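Local structure of serine-pyruvate aminotransferase (AgxT) (Sulfolobus solfataricus, 3ZRP) at residues G43-M48 against L199-P204; L133-T138 against E171-E176; D163-V168 against L184-K189. The protein probably catalyses pyridoxal-phosphate-dependent transfer of an amino group from serine to pyruvate, and possibly from alanine to glyoxylate, as a class-V aminotransferase. One frame throughout, in Å; residues are numbered along the deposited sequence. Where two conformers were deposited one is given.

The three contacts lie side by side on the large mixed sheet of the class-V aminotransferase fold: centres of contacts 1 and 2 are about 12 Å apart, of 1 and 3 about 11 Å, of 2 and 3 about 9 Å. Along the chain, 43-48 comes first and 199-204 last, enclosing the others; the segments of contacts 2 and 3 alternate between them. Strands 182-186 and 197-202 are sheet neighbours, with Thr185 N probably bonded to Leu199 O. Met48 O probably accepts from Ala175 N, and Thr138 OG1 is probably bonded to Ser166 OG. Contacts 2 and 3 touch the cofactor; contact 1 packs helix 31-48 on strand 197-202, the Leu199 side chain about 9 Å from it.

Contact 1: G43-M48 against L199-P204; sequences GLRYVM and LLLLSP
Leu44 touches a flat group of strand 199-202, the peptide link between Leu200 and Leu201, and no aromatic ring takes part. The methyl CD2 of Leu44 lies 3.1 Å from Leu200 O, a short approach to be read with caution because Leu44 was modelled in two conformers. The guanidinium of Arg45 turns elsewhere, to Tyr54 O and Glu234, and it is the aliphatic part of this side chain that packs, its CG 4.0 Å from Leu201 CD1 where the two side chains meet at about a right angle. Leu201 does most of the work from the strand. With its CG anti to the backbone N (chi1 -176°), it sends CD1 to Arg45 and CD2 to Met48. In the conformer given, the extended Met48 chain runs past Leu201 in the opposite direction, its SD 3.5 Å from Leu201 CB. At the other end Leu44 CD1 rests 3.7 Å from Leu199 CD2 in the conformers given. No hydrogen bond joins the segments, so the fit is mainly apolar, with one methyl against a backbone carbonyl. The axes of segments 43-48 and 199-202 pass 9.0 Å apart at a crossing angle of -73°, so the end of the helix crosses the strand steeply. At strand 197-202, antiparallel to the other six, the helix covers one face of the mixed sheet of a fold-type I PLP enzyme.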
ATOM      1  N   GLY A  43      -8.543   5.911  16.970  1.00 28.83           N
ATOM      2  CA  GLY A  43      -8.568   4.506  17.315  1.00 30.80           C
ATOM      3  C   GLY A  43      -7.189   3.950  17.582  1.00 31.11           C
ATOM      4  O   GLY A  43      -7.039   3.115  18.479  1.00 33.45           O
ATOM      5  N   LEU A  44      -6.193   4.408  16.805  1.00 28.07           N
ATOM      6  CA  LEU A  44      -4.797   4.062  17.060  0.60 28.07           C
ATOM      7  C   LEU A  44      -4.350   4.523  18.444  1.00 27.67           C
ATOM      8  O   LEU A  44      -3.727   3.763  19.174  1.00 27.77           O
ATOM      9  CB  LEU A  44      -3.869   4.617  15.963  0.60 29.45           C
ATOM     10  CG  LEU A  44      -2.462   4.013  15.815  0.60 27.96           C
ATOM     11  CD1 LEU A  44      -2.437   2.477  15.753  0.60 28.59           C
ATOM     12  CD2 LEU A  44      -1.771   4.582  14.585  0.60 29.26           C
ATOM     13  N   ARG A  45      -4.674   5.768  18.808  1.00 31.53           N
ATOM     14  CA  ARG A  45      -4.341   6.265  20.152  1.00 34.57           C
ATOM     15  C   ARG A  45      -4.981   5.400  21.231  1.00 32.07           C
ATOM     16  O   ARG A  45      -4.352   5.076  22.248  1.00 32.99           O
ATOM     17  CB  ARG A  45      -4.775   7.722  20.336  1.00 31.15           C
ATOM     18  CG  ARG A  45      -3.949   8.742  19.576  1.00 33.28           C
ATOM     19  CD  ARG A  45      -4.051  10.108  20.261  1.00 34.83           C
ATOM     20  NE  ARG A  45      -3.593  11.211  19.403  1.00 34.84           N
ATOM     21  CZ  ARG A  45      -4.316  11.753  18.434  1.00 33.83           C
ATOM     22  NH1 ARG A  45      -5.531  11.310  18.194  1.00 40.07           N
ATOM     23  NH2 ARG A  45      -3.825  12.731  17.705  1.00 35.03           N
ATOM     24  N   TYR A  46      -6.241   5.039  21.002  1.00 32.48           N
ATOM     25  CA  TYR A  46      -7.008   4.218  21.931  1.00 31.60           C
ATOM     26  C   TYR A  46      -6.386   2.829  22.168  1.00 32.62           C
ATOM     27  O   TYR A  46      -6.157   2.433  23.315  1.00 34.11           O
ATOM     28  CB  TYR A  46      -8.481   4.153  21.466  1.00 32.42           C
ATOM     29  CG  TYR A  46      -9.344   3.233  22.304  1.00 35.51           C
ATOM     30  CD1 TYR A  46      -9.758   3.604  23.597  1.00 33.92           C
ATOM     31  CD2 TYR A  46      -9.742   1.994  21.817  1.00 33.37           C
ATOM     32  CE1 TYR A  46     -10.524   2.742  24.377  1.00 36.24           C
ATOM     33  CE2 TYR A  46     -10.507   1.128  22.584  1.00 38.47           C
ATOM     34  CZ  TYR A  46     -10.896   1.513  23.866  1.00 39.26           C
ATOM     35  OH  TYR A  46     -11.664   0.662  24.610  1.00 38.95           O
ATOM     36  N   VAL A  47      -6.076   2.088  21.097  1.00 31.00           N
ATOM     37  CA  VAL A  47      -5.535   0.735  21.259  1.00 31.82           C
ATOM     38  C   VAL A  47      -4.061   0.720  21.712  1.00 29.39           C
ATOM     39  O   VAL A  47      -3.582  -0.268  22.294  1.00 33.86           O
ATOM     40  CB  VAL A  47      -5.721  -0.155  19.988  1.00 31.13           C
ATOM     41  CG1 VAL A  47      -7.196  -0.249  19.599  1.00 31.70           C
ATOM     42  CG2 VAL A  47      -4.878   0.358  18.815  1.00 34.60           C
ATOM     43  N   MET A  48      -3.340   1.796  21.447  1.00 29.95           N
ATOM     44  CA  MET A  48      -1.963   1.894  21.925  0.60 31.07           C
ATOM     45  C   MET A  48      -1.835   2.600  23.276  1.00 35.13           C
ATOM     46  O   MET A  48      -0.750   2.668  23.850  1.00 39.60           O
ATOM     47  CB  MET A  48      -1.084   2.538  20.880  0.60 30.52           C
ATOM     48  CG  MET A  48      -0.611   1.514  19.871  0.60 26.89           C
ATOM     49  SD  MET A  48       0.145   2.326  18.490  0.60 29.44           S
ATOM     50  CE  MET A  48       0.469   0.946  17.400  0.60 26.84           C
ATOM     51  N   LEU A 199       0.633   1.244  10.424  1.00 21.01           N
ATOM     52  CA  LEU A 199       0.110   2.209  11.404  0.60 20.91           C
ATOM     53  C   LEU A 199       1.168   2.572  12.429  1.00 21.77           C
ATOM     54  O   LEU A 199       1.847   1.707  12.954  1.00 24.74           O
ATOM     55  CB  LEU A 199      -1.120   1.647  12.126  0.60 22.81           C
ATOM     56  CG  LEU A 199      -2.440   1.504  11.372  0.60 25.20           C
ATOM     57  CD1 LEU A 199      -2.380   0.311  10.498  0.60 20.57           C
ATOM     58  CD2 LEU A 199      -3.589   1.361  12.365  0.60 21.72           C
ATOM     59  N   LEU A 200       1.311   3.865  12.740  1.00 24.38           N
ATOM     60  CA  LEU A 200       2.394   4.296  13.632  1.00 22.53           C
ATOM     61  C   LEU A 200       1.864   5.290  14.641  1.00 27.20           C
ATOM     62  O   LEU A 200       0.987   6.042  14.315  1.00 25.73           O
ATOM     63  CB  LEU A 200       3.552   4.940  12.828  1.00 24.76           C
ATOM     64  CG  LEU A 200       4.217   4.016  11.768  1.00 23.30           C
ATOM     65  CD1 LEU A 200       3.682   4.339  10.329  1.00 23.81           C
ATOM     66  CD2 LEU A 200       5.711   4.099  11.804  1.00 22.96           C
ATOM     67  N   LEU A 201       2.403   5.245  15.847  1.00 22.24           N
ATOM     68  CA  LEU A 201       2.112   6.264  16.898  1.00 24.83           C
ATOM     69  C   LEU A 201       3.439   6.832  17.374  1.00 22.63           C
ATOM     70  O   LEU A 201       4.307   6.097  17.830  1.00 26.40           O
ATOM     71  CB  LEU A 201       1.341   5.633  18.047  1.00 23.03           C
ATOM     72  CG  LEU A 201       0.905   6.653  19.133  1.00 26.85           C
ATOM     73  CD1 LEU A 201      -0.282   7.459  18.617  1.00 28.21           C
ATOM     74  CD2 LEU A 201       0.559   5.947  20.414  1.00 31.23           C
ATOM     75  N   LEU A 202       3.571   8.155  17.286  1.00 27.07           N
ATOM     76  CA  LEU A 202       4.828   8.831  17.531  1.00 24.28           C
ATOM     77  C   LEU A 202       4.740   9.700  18.787  1.00 26.51           C
ATOM     78  O   LEU A 202       3.738  10.387  19.013  1.00 27.88           O
ATOM     79  CB  LEU A 202       5.221   9.703  16.344  1.00 25.32           C
ATOM     80  CG  LEU A 202       6.150   9.090  15.272  1.00 28.25           C
ATOM     81  CD1 LEU A 202       5.488   7.922  14.631  1.00 27.12           C
ATOM     82  CD2 LEU A 202       6.524  10.110  14.225  1.00 28.71           C
ATOM     83  N   SER A 203       5.792   9.641  19.585  1.00 28.21           N
ATOM     84  CA  SER A 203       5.927  10.489  20.766  1.00 28.85           C
ATOM     85  C   SER A 203       6.196  11.939  20.359  1.00 30.56           C
ATOM     86  O   SER A 203       6.612  12.214  19.212  1.00 28.09           O
ATOM     87  CB  SER A 203       7.074   9.982  21.624  1.00 26.46           C
ATOM     88  OG  SER A 203       8.301  10.248  20.982  1.00 28.83           O
ATOM     89  N   PRO A 204       5.987  12.884  21.300  1.00 29.17           N
ATOM     90  CA  PRO A 204       6.425  14.257  21.042  1.00 29.93           C
ATOM     91  C   PRO A 204       7.883  14.363  20.569  1.00 27.88           C
ATOM     92  O   PRO A 204       8.177  15.146  19.661  1.00 31.41           O
ATOM     93  CB  PRO A 204       6.238  14.937  22.418  1.00 31.90           C
ATOM     94  CG  PRO A 204       5.045  14.238  22.986  1.00 30.41           C
ATOM     95  CD  PRO A 204       5.200  12.779  22.555  1.00 31.66           C
TER

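Contact 2: L133-T138 against E171-E176; sequences LTHVET and EEVKAE. With PLP (pyridoxal-5'-phosphate), chain C.
Val136 and Thr138 line the pyridoxal-phosphate pocket beside the C2A methyl and O3 of the cofactor, and this contact backs them with the irregular segment 171-176. Val136 meets Glu171 at about a right angle: the methyl CG2 of Val136 sits 3.7 Å from Glu171 OE2 and also touches its CG. The glutamate chain bends sharply at chi2 (-86°), which brings OE2 up to the valine methyl; Arg143 forms a salt bridge to OE1 and Asn299 N bonds to OE2. His135 reaches across with its ring edge. Its CE1 points in the ring plane at Glu172 O, 3.3 Å away, and Val173 CG2 lies at the same edge, 3.9 Å from CE1. A water bridges the pair, 3.2 Å from His135 NE2 and donating to Glu172 O at 2.7 Å. Replacing His135 by an alanine would probably leave this water without its ring partner and open a gap beside Val173 CG2. Farther along the segment, Thr138 OG1 is hydrogen-bonded to O3 of the cofactor, either being able to donate, though the modelled 2.4 Å is doubtfully short; it also bonds to Ser166 OG. The methyl C2A lies 3.4 Å from Val136 O. Glu172, the most exposed of the touching residues, pairs with Lys174, whose NZ meets the anti lone pair of Glu172 OE2. The segments are thus joined by one water and by apolar and ring-edge contacts, with no direct hydrogen bond, while the Glu171 carboxylate is satisfied by Arg143 and Asn299 N.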
ATOM      1  N   LEU A 133      12.692  -2.893  19.215  1.00 24.31           N
ATOM      2  CA  LEU A 133      12.169  -4.085  19.892  1.00 26.49           C
ATOM      3  C   LEU A 133      11.059  -4.726  19.039  1.00 26.98           C
ATOM      4  O   LEU A 133      10.433  -4.039  18.223  1.00 24.64           O
ATOM      5  CB  LEU A 133      11.599  -3.689  21.250  1.00 25.76           C
ATOM      6  CG  LEU A 133      12.439  -2.883  22.250  1.00 25.85           C
ATOM      7  CD1 LEU A 133      11.618  -2.723  23.530  1.00 26.84           C
ATOM      8  CD2 LEU A 133      13.745  -3.595  22.560  1.00 21.79           C
ATOM      9  N   THR A 134      10.817  -6.027  19.231  1.00 28.34           N
ATOM     10  CA  THR A 134       9.633  -6.699  18.674  1.00 24.54           C
ATOM     11  C   THR A 134       8.742  -7.129  19.817  1.00 25.79           C
ATOM     12  O   THR A 134       9.173  -7.962  20.653  1.00 26.19           O
ATOM     13  CB  THR A 134      10.038  -7.961  17.888  1.00 23.51           C
ATOM     14  OG1 THR A 134      11.115  -7.638  17.007  1.00 22.52           O
ATOM     15  CG2 THR A 134       8.844  -8.541  17.083  1.00 22.69           C
ATOM     16  N   HIS A 135       7.496  -6.633  19.850  1.00 24.84           N
ATOM     17  CA  HIS A 135       6.598  -7.003  20.965  1.00 23.89           C
ATOM     18  C   HIS A 135       6.265  -8.505  20.944  1.00 25.12           C
ATOM     19  O   HIS A 135       6.489  -9.228  21.927  1.00 25.50           O
ATOM     20  CB  HIS A 135       5.356  -6.136  21.005  1.00 25.24           C
ATOM     21  CG  HIS A 135       4.638  -6.172  22.316  1.00 26.31           C
ATOM     22  ND1 HIS A 135       3.576  -5.341  22.600  1.00 24.95           N
ATOM     23  CD2 HIS A 135       4.876  -6.889  23.449  1.00 27.99           C
ATOM     24  CE1 HIS A 135       3.170  -5.564  23.841  1.00 27.66           C
ATOM     25  NE2 HIS A 135       3.940  -6.502  24.374  1.00 26.68           N
ATOM     26  N   VAL A 136       5.764  -8.993  19.806  1.00 24.49           N
ATOM     27  CA  VAL A 136       5.572 -10.430  19.632  1.00 22.56           C
ATOM     28  C   VAL A 136       6.288 -10.846  18.359  1.00 24.21           C
ATOM     29  O   VAL A 136       5.992 -10.312  17.304  1.00 21.94           O
ATOM     30  CB  VAL A 136       4.068 -10.777  19.539  1.00 23.62           C
ATOM     31  CG1 VAL A 136       3.864 -12.233  19.071  1.00 23.38           C
ATOM     32  CG2 VAL A 136       3.359 -10.510  20.878  1.00 24.31           C
ATOM     33  N   GLU A 137       7.254 -11.755  18.494  1.00 24.76           N
ATOM     34  CA  GLU A 137       7.952 -12.364  17.378  1.00 26.18           C
ATOM     35  C   GLU A 137       7.118 -13.498  16.784  1.00 29.35           C
ATOM     36  O   GLU A 137       7.052 -14.613  17.313  1.00 29.89           O
ATOM     37  CB  GLU A 137       9.339 -12.867  17.821  1.00 25.15           C
ATOM     38  CG  GLU A 137      10.124 -13.622  16.770  1.00 27.32           C
ATOM     39  CD  GLU A 137      10.259 -12.852  15.467  1.00 28.59           C
ATOM     40  OE1 GLU A 137      10.824 -11.727  15.480  1.00 27.05           O
ATOM     41  OE2 GLU A 137       9.817 -13.390  14.425  1.00 27.66           O
ATOM     42  N   THR A 138       6.496 -13.199  15.650  1.00 27.25           N
ATOM     43  CA  THR A 138       5.528 -14.066  14.994  1.00 26.26           C
ATOM     44  C   THR A 138       6.121 -15.408  14.595  1.00 25.95           C
ATOM     45  O   THR A 138       5.409 -16.401  14.580  1.00 25.59           O
ATOM     46  CB  THR A 138       4.976 -13.345  13.736  1.00 26.02           C
ATOM     47  OG1 THR A 138       4.560 -12.041  14.119  1.00 32.39           O
ATOM     48  CG2 THR A 138       3.770 -14.112  13.106  1.00 31.00           C
ATOM     49  N   GLU A 171      -2.458  -7.738  22.961  1.00 28.55           N
ATOM     50  CA  GLU A 171      -1.604  -7.721  24.163  1.00 29.47           C
ATOM     51  C   GLU A 171      -1.744  -6.340  24.760  1.00 31.65           C
ATOM     52  O   GLU A 171      -2.080  -5.380  24.048  1.00 35.04           O
ATOM     53  CB  GLU A 171      -0.113  -7.987  23.832  1.00 27.37           C
ATOM     54  CG  GLU A 171       0.188  -9.235  22.969  1.00 30.74           C
ATOM     55  CD  GLU A 171       0.330 -10.542  23.761  1.00 28.84           C
ATOM     56  OE1 GLU A 171       0.185 -10.552  25.001  1.00 31.29           O
ATOM     57  OE2 GLU A 171       0.603 -11.580  23.142  1.00 32.80           O
ATOM     58  N   GLU A 172      -1.506  -6.214  26.068  1.00 32.34           N
ATOM     59  CA  GLU A 172      -1.430  -4.880  26.666  1.00 29.70           C
ATOM     60  C   GLU A 172      -0.364  -4.037  25.952  1.00 28.87           C
ATOM     61  O   GLU A 172       0.777  -4.487  25.769  1.00 29.67           O
ATOM     62  CB  GLU A 172      -1.111  -4.939  28.161  1.00 35.68           C
ATOM     63  CG  GLU A 172      -1.231  -3.566  28.813  1.00 40.03           C
ATOM     64  CD  GLU A 172      -0.695  -3.489  30.247  1.00 50.13           C
ATOM     65  OE1 GLU A 172       0.007  -4.418  30.711  1.00 49.18           O
ATOM     66  OE2 GLU A 172      -0.970  -2.465  30.907  1.00 55.17           O
ATOM     67  N   VAL A 173      -0.752  -2.844  25.526  1.00 29.42           N
ATOM     68  CA  VAL A 173       0.189  -1.884  24.946  1.00 27.77           C
ATOM     69  C   VAL A 173      -0.081  -0.536  25.610  1.00 31.71           C
ATOM     70  O   VAL A 173      -1.228  -0.064  25.612  1.00 33.08           O
ATOM     71  CB  VAL A 173       0.034  -1.758  23.396  1.00 25.66           C
ATOM     72  CG1 VAL A 173       0.866  -0.575  22.856  1.00 23.54           C
ATOM     73  CG2 VAL A 173       0.402  -3.122  22.706  1.00 23.01           C
ATOM     74  N   LYS A 174       0.972   0.068  26.167  1.00 29.61           N
ATOM     75  CA  LYS A 174       0.864   1.358  26.847  1.00 34.25           C
ATOM     76  C   LYS A 174       1.943   2.290  26.329  1.00 35.94           C
ATOM     77  O   LYS A 174       2.937   2.544  27.016  1.00 35.52           O
ATOM     78  CB  LYS A 174       1.026   1.170  28.371  1.00 36.83           C
ATOM     79  CG  LYS A 174      -0.096   0.385  29.057  1.00 37.94           C
ATOM     80  CD  LYS A 174      -1.259   1.305  29.426  1.00 46.44           C
ATOM     81  CE  LYS A 174      -2.607   0.622  29.211  1.00 54.62           C
ATOM     82  NZ  LYS A 174      -2.870  -0.443  30.226  1.00 55.51           N
ATOM     83  N   ALA A 175       1.748   2.812  25.122  1.00 33.79           N
ATOM     84  CA  ALA A 175       2.815   3.538  24.432  1.00 31.49           C
ATOM     85  C   ALA A 175       3.284   4.776  25.199  1.00 34.14           C
ATOM     86  O   ALA A 175       4.484   4.985  25.334  1.00 33.80           O
ATOM     87  CB  ALA A 175       2.409   3.893  22.974  1.00 27.25           C
ATOM     88  N   GLU A 176       2.355   5.571  25.720  1.00 34.72           N
ATOM     89  CA  GLU A 176       2.723   6.795  26.458  1.00 36.05           C
ATOM     90  C   GLU A 176       3.329   6.488  27.840  1.00 38.22           C
ATOM     91  O   GLU A 176       4.390   7.021  28.206  1.00 37.24           O
ATOM     92  CB  GLU A 176       1.533   7.748  26.585  1.00 42.70           C
ATOM     93  CG  GLU A 176       1.774   8.897  27.565  1.00 42.75           C
ATOM     94  CD  GLU A 176       0.877  10.104  27.343  1.00 49.22           C
ATOM     95  OE1 GLU A 176      -0.146  10.020  26.628  1.00 48.33           O
ATOM     96  OE2 GLU A 176       1.202  11.161  27.914  1.00 48.29           O
TER
HETATM   97  N1  PLP C1189       6.537  -7.720  12.133  1.00 22.35           N
HETATM   98  C2  PLP C1189       5.849  -8.806  12.624  1.00 25.13           C
HETATM   99  C2A PLP C1189       6.021  -9.177  14.074  1.00 25.55           C
HETATM  100  C3  PLP C1189       4.982  -9.547  11.791  1.00 23.99           C
HETATM  101  O3  PLP C1189       4.344 -10.488  12.255  1.00 24.86           O
HETATM  102  C4  PLP C1189       4.810  -9.184  10.450  1.00 26.73           C
HETATM  103  C4A PLP C1189       3.833  -9.986   9.583  1.00 31.91           C
HETATM  104  C5  PLP C1189       5.552  -8.081   9.978  1.00 24.54           C
HETATM  105  C6  PLP C1189       6.394  -7.334  10.828  1.00 21.33           C
HETATM  106  C5A PLP C1189       5.473  -7.598   8.560  1.00 21.58           C
HETATM  107  O4P PLP C1189       4.208  -7.031   8.209  1.00 25.49           O
HETATM  108  P   PLP C1189       3.702  -6.900   6.712  1.00 23.00           P
HETATM  109  O1P PLP C1189       2.360  -6.265   6.901  1.00 19.31           O
HETATM  110  O2P PLP C1189       3.647  -8.320   6.257  1.00 23.75           O
HETATM  111  O3P PLP C1189       4.743  -6.060   6.059  1.00 17.64           O
HETATM  112  O   HOH W   1       2.007  -6.672  26.868  1.00 32.43           O

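Contact 3: D163-V168 against L184-K189; sequences DGVSSV and LTASQK. With PLP (pyridoxal-5'-phosphate), chain C.
Val165 packs its CB and both methyls against one face of the pyridine ring while Lys189 runs to the ring's substituent, and the two side chains cross where Val165 CG1 comes 3.6 Å from Lys189 CD. The three valine carbons stand at nearly equal height from the ring, with CG1 3.6 Å from C4; CG1, anti to the backbone N (chi1 175°), points along the ring toward the lysine. The Lys189 chain, extended beyond CG, ends in the covalent bond from NZ to C4A, the internal aldimine linkage of PLP enzymes. Ser166 OG lies against Lys189 CD and is bonded to Thr138 OG1. At the opposite end of the ring Asp163 brings OD2 within 2.8 Å of N1, as the aspartate facing the pyridine nitrogen does in fold-type I enzymes. Its other oxygen is tied back in an Asx turn: Val165 N donates to Asp163 OD1 at 2.9 Å and 163°, fixing how the carboxylate is turned. Gln188 NE2 donates to O1P of the phosphate at 3.0 Å.

Away from the cofactor, Val168 and Thr185 cross at a slant, CB to CB at 3.8 Å, and a water donates to both Val165 O and Val168 O. Gly164 N gives its hydrogen to Leu184 O at 2.8 Å, and a side chain on this glycine would run into Val168. Asp163 and Leu184 form a parallel bridge between strands 157-163 and 182-186, with Trp92 of helix 87-96 touching both side chains. Helix 31-48 covers Val168 and Thr185 through Met48, and Thr243 of the second subunit packs on Gln188.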
ATOM      1  N   ASP A 163       8.018  -2.838  17.275  1.00 24.44           N
ATOM      2  CA  ASP A 163       7.198  -3.489  16.278  1.00 23.78           C
ATOM      3  C   ASP A 163       6.104  -4.281  17.005  1.00 25.47           C
ATOM      4  O   ASP A 163       6.379  -5.348  17.574  1.00 23.35           O
ATOM      5  CB  ASP A 163       8.098  -4.403  15.435  1.00 21.84           C
ATOM      6  CG  ASP A 163       7.321  -5.420  14.577  1.00 22.27           C
ATOM      7  OD1 ASP A 163       6.084  -5.392  14.451  1.00 24.42           O
ATOM      8  OD2 ASP A 163       7.993  -6.305  14.031  1.00 23.78           O
ATOM      9  N   GLY A 164       4.887  -3.717  17.018  1.00 23.80           N
ATOM     10  CA  GLY A 164       3.687  -4.378  17.534  1.00 23.98           C
ATOM     11  C   GLY A 164       2.731  -4.902  16.473  1.00 24.12           C
ATOM     12  O   GLY A 164       1.530  -4.985  16.702  1.00 25.31           O
ATOM     13  N   VAL A 165       3.270  -5.310  15.320  1.00 23.80           N
ATOM     14  CA  VAL A 165       2.442  -5.857  14.259  1.00 24.57           C
ATOM     15  C   VAL A 165       1.567  -7.050  14.743  1.00 25.02           C
ATOM     16  O   VAL A 165       0.378  -7.117  14.397  1.00 23.31           O
ATOM     17  CB  VAL A 165       3.292  -6.250  13.025  1.00 21.62           C
ATOM     18  CG1 VAL A 165       2.444  -6.948  11.955  1.00 25.32           C
ATOM     19  CG2 VAL A 165       3.932  -5.001  12.388  1.00 24.21           C
ATOM     20  N   SER A 166       2.143  -7.961  15.547  1.00 25.92           N
ATOM     21  CA  SER A 166       1.389  -9.085  16.112  0.50 24.55           C
ATOM     22  C   SER A 166       1.040  -8.925  17.603  1.00 24.41           C
ATOM     23  O   SER A 166       0.760  -9.913  18.308  1.00 25.36           O
ATOM     24  CB  SER A 166       2.147 -10.385  15.896  0.50 25.50           C
ATOM     25  OG  SER A 166       2.138 -10.702  14.529  0.50 24.53           O
ATOM     26  N   SER A 167       1.038  -7.694  18.089  1.00 23.77           N
ATOM     27  CA  SER A 167       0.627  -7.475  19.480  1.00 24.99           C
ATOM     28  C   SER A 167      -0.517  -6.451  19.704  1.00 27.67           C
ATOM     29  O   SER A 167      -1.396  -6.660  20.576  1.00 25.15           O
ATOM     30  CB  SER A 167       1.840  -7.097  20.345  1.00 24.95           C
ATOM     31  OG  SER A 167       2.215  -5.765  20.045  1.00 24.23           O
ATOM     32  N   VAL A 168      -0.509  -5.349  18.950  1.00 24.92           N
ATOM     33  CA  VAL A 168      -1.486  -4.286  19.125  1.00 21.78           C
ATOM     34  C   VAL A 168      -2.897  -4.818  18.821  1.00 24.34           C
ATOM     35  O   VAL A 168      -3.122  -5.457  17.788  1.00 26.17           O
ATOM     36  CB  VAL A 168      -1.166  -3.008  18.273  1.00 19.69           C
ATOM     37  CG1 VAL A 168      -2.236  -1.911  18.455  1.00 24.65           C
ATOM     38  CG2 VAL A 168       0.230  -2.493  18.597  1.00 19.72           C
ATOM     39  N   LEU A 184       4.368   0.620  16.381  1.00 22.89           N
ATOM     40  CA  LEU A 184       3.794   0.461  15.060  1.00 23.67           C
ATOM     41  C   LEU A 184       3.078  -0.889  14.941  1.00 21.69           C
ATOM     42  O   LEU A 184       3.352  -1.836  15.712  1.00 22.75           O
ATOM     43  CB  LEU A 184       4.862   0.652  13.958  1.00 21.29           C
ATOM     44  CG  LEU A 184       6.012  -0.363  13.944  1.00 20.28           C
ATOM     45  CD1 LEU A 184       5.619  -1.642  13.176  1.00 22.49           C
ATOM     46  CD2 LEU A 184       7.305   0.238  13.356  1.00 19.71           C
ATOM     47  N   THR A 185       2.132  -0.946  14.009  1.00 23.12           N
ATOM     48  CA  THR A 185       1.405  -2.168  13.734  1.00 24.30           C
ATOM     49  C   THR A 185       0.951  -2.195  12.251  1.00 23.89           C
ATOM     50  O   THR A 185       1.404  -1.364  11.429  1.00 21.40           O
ATOM     51  CB  THR A 185       0.251  -2.407  14.777  1.00 24.06           C
ATOM     52  OG1 THR A 185      -0.259  -3.725  14.619  1.00 23.80           O
ATOM     53  CG2 THR A 185      -0.903  -1.409  14.630  1.00 22.90           C
ATOM     54  N   ALA A 186       0.116  -3.164  11.907  1.00 25.34           N
ATOM     55  CA  ALA A 186      -0.446  -3.274  10.552  1.00 24.26           C
ATOM     56  C   ALA A 186      -1.952  -3.431  10.658  1.00 24.05           C
ATOM     57  O   ALA A 186      -2.460  -3.723  11.738  1.00 24.05           O
ATOM     58  CB  ALA A 186       0.166  -4.490   9.815  1.00 23.15           C
ATOM     59  N   SER A 187      -2.669  -3.266   9.545  1.00 22.88           N
ATOM     60  CA  SER A 187      -4.122  -3.362   9.592  1.00 22.95           C
ATOM     61  C   SER A 187      -4.681  -4.788   9.738  1.00 24.54           C
ATOM     62  O   SER A 187      -5.767  -4.993  10.282  1.00 25.02           O
ATOM     63  CB  SER A 187      -4.757  -2.611   8.415  1.00 23.42           C
ATOM     64  OG  SER A 187      -4.233  -3.015   7.164  1.00 21.08           O
ATOM     65  N   GLN A 188      -3.930  -5.772   9.260  1.00 25.20           N
ATOM     66  CA  GLN A 188      -4.486  -7.106   9.022  1.00 25.56           C
ATOM     67  C   GLN A 188      -4.226  -8.148  10.097  1.00 28.63           C
ATOM     68  O   GLN A 188      -4.578  -9.327   9.898  1.00 28.68           O
ATOM     69  CB  GLN A 188      -4.000  -7.662   7.655  1.00 26.83           C
ATOM     70  CG  GLN A 188      -2.539  -8.223   7.594  1.00 25.76           C
ATOM     71  CD  GLN A 188      -1.423  -7.141   7.604  1.00 25.14           C
ATOM     72  OE1 GLN A 188      -1.691  -5.928   7.598  1.00 27.32           O
ATOM     73  NE2 GLN A 188      -0.173  -7.592   7.685  1.00 24.29           N
ATOM     74  N   LYS A 189      -3.617  -7.764  11.217  1.00 27.95           N
ATOM     75  CA  LYS A 189      -3.309  -8.801  12.223  1.00 30.84           C
ATOM     76  C   LYS A 189      -4.319  -8.756  13.398  1.00 35.48           C
ATOM     77  O   LYS A 189      -5.523  -9.051  13.180  1.00 32.62           O
ATOM     78  CB  LYS A 189      -1.792  -8.880  12.563  1.00 33.10           C
ATOM     79  CG  LYS A 189      -0.930  -9.421  11.338  1.00 38.15           C
ATOM     80  CD  LYS A 189       0.526  -9.930  11.598  1.00 44.74           C
ATOM     81  CE  LYS A 189       1.385 -10.067  10.256  1.00 41.91           C
ATOM     82  NZ  LYS A 189       2.857 -10.516  10.384  1.00 42.19           N
TER
HETATM   83  N1  PLP C1189       6.537  -7.720  12.133  1.00 22.35           N
HETATM   84  C2  PLP C1189       5.849  -8.806  12.624  1.00 25.13           C
HETATM   85  C2A PLP C1189       6.021  -9.177  14.074  1.00 25.55           C
HETATM   86  C3  PLP C1189       4.982  -9.547  11.791  1.00 23.99           C
HETATM   87  O3  PLP C1189       4.344 -10.488  12.255  1.00 24.86           O
HETATM   88  C4  PLP C1189       4.810  -9.184  10.450  1.00 26.73           C
HETATM   89  C4A PLP C1189       3.833  -9.986   9.583  1.00 31.91           C
HETATM   90  C5  PLP C1189       5.552  -8.081   9.978  1.00 24.54           C
HETATM   91  C6  PLP C1189       6.394  -7.334  10.828  1.00 21.33           C
HETATM   92  C5A PLP C1189       5.473  -7.598   8.560  1.00 21.58           C
HETATM   93  O4P PLP C1189       4.208  -7.031   8.209  1.00 25.49           O
HETATM   94  P   PLP C1189       3.702  -6.900   6.712  1.00 23.00           P
HETATM   95  O1P PLP C1189       2.360  -6.265   6.901  1.00 19.31           O
HETATM   96  O2P PLP C1189       3.647  -8.320   6.257  1.00 23.75           O
HETATM   97  O3P PLP C1189       4.743  -6.060   6.059  1.00 17.64           O
HETATM   98  O   HOH W   2      -1.911  -6.345  15.682  1.00 27.12           O